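Local coordinates for uncharacterized protein (Bacteroides vulgatus, PDB 4QB7), which is probably a component of the tip of fimbriae, the filamentous surface appendages that mediate cell adhesion and biofilm formation, at residues T169-V180 with T323-M333. Numbering follows the deposited sequence.
Sequences TQIANIKVKPDV and TKHTYVLTIKM. With SO4 (sulfate ion), chain B.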
loop_
_atom_site.group_PDB
_atom_site.type_symbol
_atom_site.label_atom_id
_atom_site.label_comp_id
_atom_site.label_asym_id
_atom_site.label_seq_id
_atom_site.Cartn_x
_atom_site.Cartn_y
_atom_site.Cartn_z
ATOM N N THR A 169 -1.197 1.871 3.454
ATOM C CA THR A 169 -1.864 3.091 3.034
ATOM C C THR A 169 -1.497 3.315 1.560
ATOM O O THR A 169 -0.352 3.057 1.147
ATOM C CB THR A 169 -1.565 4.286 3.951
ATOM O OG1 THR A 169 -2.492 5.317 3.642
ATOM C CG2 THR A 169 -0.169 4.822 3.814
ATOM N N GLN A 170 -2.470 3.732 0.762
ATOM C CA GLN A 170 -2.191 4.051 -0.631
ATOM C C GLN A 170 -2.192 5.566 -0.881
ATOM O O GLN A 170 -3.113 6.252 -0.429
ATOM C CB GLN A 170 -3.203 3.394 -1.565
ATOM C CG GLN A 170 -2.721 3.428 -3.005
ATOM C CD GLN A 170 -3.759 3.020 -3.993
ATOM O OE1 GLN A 170 -3.940 3.653 -5.023
ATOM N NE2 GLN A 170 -4.440 1.935 -3.745
ATOM N N ILE A 171 -1.165 6.080 -1.592
ATOM C CA ILE A 171 -1.105 7.459 -2.099
ATOM C C ILE A 171 -1.459 7.252 -3.555
ATOM O O ILE A 171 -0.586 6.861 -4.348
ATOM C CB ILE A 171 0.220 8.246 -1.848
ATOM C CG1 ILE A 171 0.662 8.249 -0.362
ATOM C CG2 ILE A 171 0.133 9.651 -2.397
ATOM C CD1 ILE A 171 -0.501 8.356 0.730
ATOM N N ALA A 172 -2.787 7.283 -3.848
ATOM C CA ALA A 172 -3.340 7.006 -5.183
ATOM C C ALA A 172 -2.880 8.028 -6.216
ATOM O O ALA A 172 -2.676 7.672 -7.380
ATOM C CB ALA A 172 -4.850 6.992 -5.120
ATOM N N ASN A 173 -2.733 9.298 -5.796
ATOM C CA ASN A 173 -2.276 10.378 -6.652
ATOM C C ASN A 173 -2.000 11.643 -5.879
ATOM O O ASN A 173 -2.415 11.800 -4.743
ATOM C CB ASN A 173 -3.295 10.686 -7.763
ATOM C CG ASN A 173 -2.665 10.798 -9.120
ATOM O OD1 ASN A 173 -1.693 11.513 -9.316
ATOM N ND2 ASN A 173 -3.173 10.051 -10.076
ATOM N N ILE A 174 -1.263 12.539 -6.523
ATOM C CA ILE A 174 -0.962 13.903 -6.115
ATOM C C ILE A 174 -1.288 14.714 -7.366
ATOM O O ILE A 174 -0.681 14.499 -8.418
ATOM C CB ILE A 174 0.446 14.116 -5.540
ATOM C CG1 ILE A 174 0.653 13.213 -4.316
ATOM C CG2 ILE A 174 0.608 15.587 -5.159
ATOM C CD1 ILE A 174 2.018 13.057 -3.842
ATOM N N LYS A 175 -2.366 15.518 -7.282
ATOM C CA LYS A 175 -2.903 16.349 -8.349
ATOM C C LYS A 175 -2.606 17.824 -8.061
ATOM O O LYS A 175 -2.683 18.232 -6.905
ATOM C CB LYS A 175 -4.413 16.116 -8.444
ATOM C CG LYS A 175 -4.849 14.750 -8.971
ATOM C CD LYS A 175 -6.334 14.759 -9.169
ATOM C CE LYS A 175 -6.880 13.491 -9.771
ATOM N NZ LYS A 175 -8.328 13.343 -9.460
ATOM N N VAL A 176 -2.264 18.634 -9.086
ATOM C CA VAL A 176 -1.936 20.061 -8.894
ATOM C C VAL A 176 -2.749 20.970 -9.817
ATOM O O VAL A 176 -3.026 20.604 -10.950
ATOM C CB VAL A 176 -0.418 20.354 -9.078
ATOM C CG1 VAL A 176 -0.065 21.738 -8.561
ATOM C CG2 VAL A 176 0.461 19.304 -8.395
ATOM N N LYS A 177 -3.104 22.177 -9.344
ATOM C CA LYS A 177 -3.783 23.182 -10.175
ATOM C C LYS A 177 -3.515 24.595 -9.656
ATOM O O LYS A 177 -3.389 24.759 -8.442
ATOM C CB LYS A 177 -5.301 22.939 -10.247
ATOM C CG LYS A 177 -5.987 22.913 -8.902
ATOM C CD LYS A 177 -7.465 22.956 -8.998
ATOM C CE LYS A 177 -8.048 22.716 -7.629
ATOM N NZ LYS A 177 -9.514 22.498 -7.689
ATOM N N PRO A 178 -3.506 25.641 -10.519
ATOM C CA PRO A 178 -3.437 27.017 -9.992
ATOM C C PRO A 178 -4.814 27.417 -9.422
ATOM O O PRO A 178 -5.802 26.708 -9.693
ATOM C CB PRO A 178 -3.078 27.827 -11.233
ATOM C CG PRO A 178 -3.747 27.094 -12.352
ATOM C CD PRO A 178 -3.664 25.641 -11.994
ATOM N N ASP A 179 -4.905 28.517 -8.621
ATOM C CA ASP A 179 -6.208 28.916 -8.038
ATOM C C ASP A 179 -7.054 29.751 -9.019
ATOM O O ASP A 179 -8.241 29.951 -8.786
ATOM C CB ASP A 179 -6.052 29.656 -6.682
ATOM C CG ASP A 179 -5.302 30.977 -6.721
ATOM O OD1 ASP A 179 -4.405 31.128 -7.587
ATOM O OD2 ASP A 179 -5.553 31.829 -5.836
ATOM N N VAL A 180 -6.442 30.231 -10.099
ATOM C CA VAL A 180 -7.073 31.057 -11.134
ATOM C C VAL A 180 -6.671 30.549 -12.518
ATOM O O VAL A 180 -5.641 29.877 -12.668
ATOM C CB VAL A 180 -6.718 32.583 -10.996
ATOM C CG1 VAL A 180 -7.263 33.170 -9.709
ATOM C CG2 VAL A 180 -5.220 32.840 -11.111
ATOM N N THR A 323 -6.809 2.983 3.574
ATOM C CA THR A 323 -7.336 4.172 2.897
ATOM C C THR A 323 -6.500 4.475 1.663
ATOM O O THR A 323 -5.281 4.310 1.697
ATOM C CB THR A 323 -7.347 5.363 3.871
ATOM O OG1 THR A 323 -8.132 5.031 5.002
ATOM C CG2 THR A 323 -7.932 6.618 3.276
ATOM N N LYS A 324 -7.167 4.909 0.577
ATOM C CA LYS A 324 -6.575 5.456 -0.652
ATOM C C LYS A 324 -6.591 6.986 -0.511
ATOM O O LYS A 324 -7.678 7.564 -0.450
ATOM C CB LYS A 324 -7.357 5.048 -1.931
ATOM C CG LYS A 324 -7.283 3.586 -2.320
ATOM C CD LYS A 324 -7.624 3.362 -3.799
ATOM C CE LYS A 324 -9.090 3.125 -4.071
ATOM N NZ LYS A 324 -9.376 3.148 -5.528
ATOM N N HIS A 325 -5.422 7.645 -0.447
ATOM C CA HIS A 325 -5.363 9.117 -0.353
ATOM C C HIS A 325 -4.978 9.751 -1.683
ATOM O O HIS A 325 -4.024 9.309 -2.338
ATOM C CB HIS A 325 -4.372 9.597 0.719
ATOM C CG HIS A 325 -4.672 9.154 2.120
ATOM N ND1 HIS A 325 -5.492 9.895 2.949
ATOM C CD2 HIS A 325 -4.157 8.119 2.830
ATOM C CE1 HIS A 325 -5.497 9.261 4.111
ATOM N NE2 HIS A 325 -4.688 8.202 4.092
ATOM N N THR A 326 -5.742 10.768 -2.091
ATOM C CA THR A 326 -5.437 11.609 -3.255
ATOM C C THR A 326 -5.279 13.004 -2.732
ATOM O O THR A 326 -6.243 13.553 -2.178
ATOM C CB THR A 326 -6.507 11.562 -4.369
ATOM O OG1 THR A 326 -6.707 10.224 -4.826
ATOM C CG2 THR A 326 -6.166 12.501 -5.539
ATOM N N TYR A 327 -4.083 13.579 -2.864
ATOM C CA TYR A 327 -3.873 14.958 -2.414
ATOM C C TYR A 327 -4.066 15.908 -3.567
ATOM O O TYR A 327 -3.474 15.709 -4.636
ATOM C CB TYR A 327 -2.485 15.151 -1.817
ATOM C CG TYR A 327 -2.162 14.251 -0.653
ATOM C CD1 TYR A 327 -2.838 14.375 0.559
ATOM C CD2 TYR A 327 -1.124 13.326 -0.732
ATOM C CE1 TYR A 327 -2.551 13.535 1.636
ATOM C CE2 TYR A 327 -0.811 12.495 0.348
ATOM C CZ TYR A 327 -1.535 12.598 1.527
ATOM O OH TYR A 327 -1.221 11.804 2.604
ATOM N N VAL A 328 -4.925 16.920 -3.380
ATOM C CA VAL A 328 -5.123 17.943 -4.402
ATOM C C VAL A 328 -4.490 19.216 -3.876
ATOM O O VAL A 328 -4.898 19.722 -2.828
ATOM C CB VAL A 328 -6.600 18.113 -4.818
ATOM C CG1 VAL A 328 -6.756 19.201 -5.884
ATOM C CG2 VAL A 328 -7.180 16.780 -5.299
ATOM N N LEU A 329 -3.456 19.692 -4.581
ATOM C CA LEU A 329 -2.664 20.900 -4.270
ATOM C C LEU A 329 -3.071 22.068 -5.141
ATOM O O LEU A 329 -3.033 21.959 -6.380
ATOM C CB LEU A 329 -1.161 20.639 -4.509
ATOM C CG LEU A 329 -0.321 19.897 -3.495
ATOM C CD1 LEU A 329 -0.946 18.553 -3.075
ATOM C CD2 LEU A 329 1.036 19.676 -4.066
ATOM N N THR A 330 -3.462 23.189 -4.498
ATOM C CA THR A 330 -3.841 24.403 -5.191
ATOM C C THR A 330 -2.736 25.421 -4.986
ATOM O O THR A 330 -2.484 25.844 -3.861
ATOM C CB THR A 330 -5.227 24.931 -4.747
ATOM O OG1 THR A 330 -6.216 23.936 -4.993
ATOM C CG2 THR A 330 -5.623 26.201 -5.491
ATOM N N ILE A 331 -2.058 25.794 -6.074
ATOM C CA ILE A 331 -1.014 26.807 -6.015
ATOM C C ILE A 331 -1.694 28.170 -6.104
ATOM O O ILE A 331 -2.366 28.446 -7.094
ATOM C CB ILE A 331 0.050 26.588 -7.111
ATOM C CG1 ILE A 331 0.624 25.143 -7.049
ATOM C CG2 ILE A 331 1.132 27.649 -6.968
ATOM C CD1 ILE A 331 1.564 24.804 -8.148
ATOM N N LYS A 332 -1.598 28.976 -5.029
ATOM C CA LYS A 332 -2.181 30.319 -4.956
ATOM C C LYS A 332 -1.275 31.264 -5.705
ATOM O O LYS A 332 -0.105 31.396 -5.341
ATOM C CB LYS A 332 -2.362 30.772 -3.505
ATOM C CG LYS A 332 -3.672 30.323 -2.872
ATOM C CD LYS A 332 -4.019 31.200 -1.650
ATOM C CE LYS A 332 -4.679 32.522 -2.000
ATOM N NZ LYS A 332 -4.133 33.665 -1.204
HETATM N N MSE A 333 -1.782 31.873 -6.785
HETATM C CA MSE A 333 -1.015 32.770 -7.645
HETATM C C MSE A 333 -0.786 34.158 -7.042
HETATM O O MSE A 333 0.138 34.819 -7.476
HETATM C CB MSE A 333 -1.692 32.903 -9.010
HETATM C CG MSE A 333 -1.811 31.567 -9.761
HETATM SE SE MSE A 333 -0.080 30.727 -10.140
HETATM C CE MSE A 333 0.688 32.039 -11.156
HETATM S S SO4 B . -10.187 18.800 -8.527
HETATM O O1 SO4 B . -11.308 18.605 -9.442
HETATM O O2 SO4 B . -10.659 19.037 -7.154
HETATM O O3 SO4 B . -9.346 17.595 -8.547
HETATM O O4 SO4 B . -9.468 19.971 -9.016
#
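Two parallel strands inside a mixed beta sheet, 169-178 and 323-331, run side by side from Gln170 beside Lys324 to Pro178 beside Ile331. Backbone N-H groups of each strand reach carbonyls of the other in alternation, as where His325 N meets Gln170 O at 2.7 Å. A beta bulge at Ala172 shifts the register by one residue: Ala172 N and Asn173 O serve the carbonyl of His325 and the N-H of Tyr327, while the Ala172 methyl lies 3.7 Å from Thr326 OG1. Beyond the bulge, Ile174, Val176 and Pro178 share one face with Tyr327, Leu329 and Ile331. Ile174 CG1 meets the edge of the Tyr327 ring at CD2 (4.0 Å), and its CG2, anti to the backbone N, reaches Leu329 CD1. Val176 CG1 touches Ile331 CD1. Nearer the start, Thr169 OG1 lies in the plane of the His325 imidazole, at its CD2 edge; that hydroxyl bonds to Lys320 O, while NE2 of the ring bonds to Lys320 N and ND1 to Asp342 OD1. On the other face, the extended Lys177 chain passes Thr330 OG1 with its CE and ends in a hydrogen bond from NZ to sulfate O4 (2.9 Å). Past the strands, Asp179 OD1 takes the Met333 N-H from above the carboxylate plane, at 2.8 Å. With CG set between the backbone N and the carbonyl carbon (chi1 63°), the carboxylate swings toward Lys332 and Met333. With an alanine in place of Asp179, the Met333 N-H is likely to lose this acceptor, leaving the turn after strand 323-331 less firmly held. Strand 259-270 flanks the first strand and 338-346 the second, so the parallel pair is enclosed by antiparallel neighbours, a mixed-sheet arrangement within the fimbrillin-like fold.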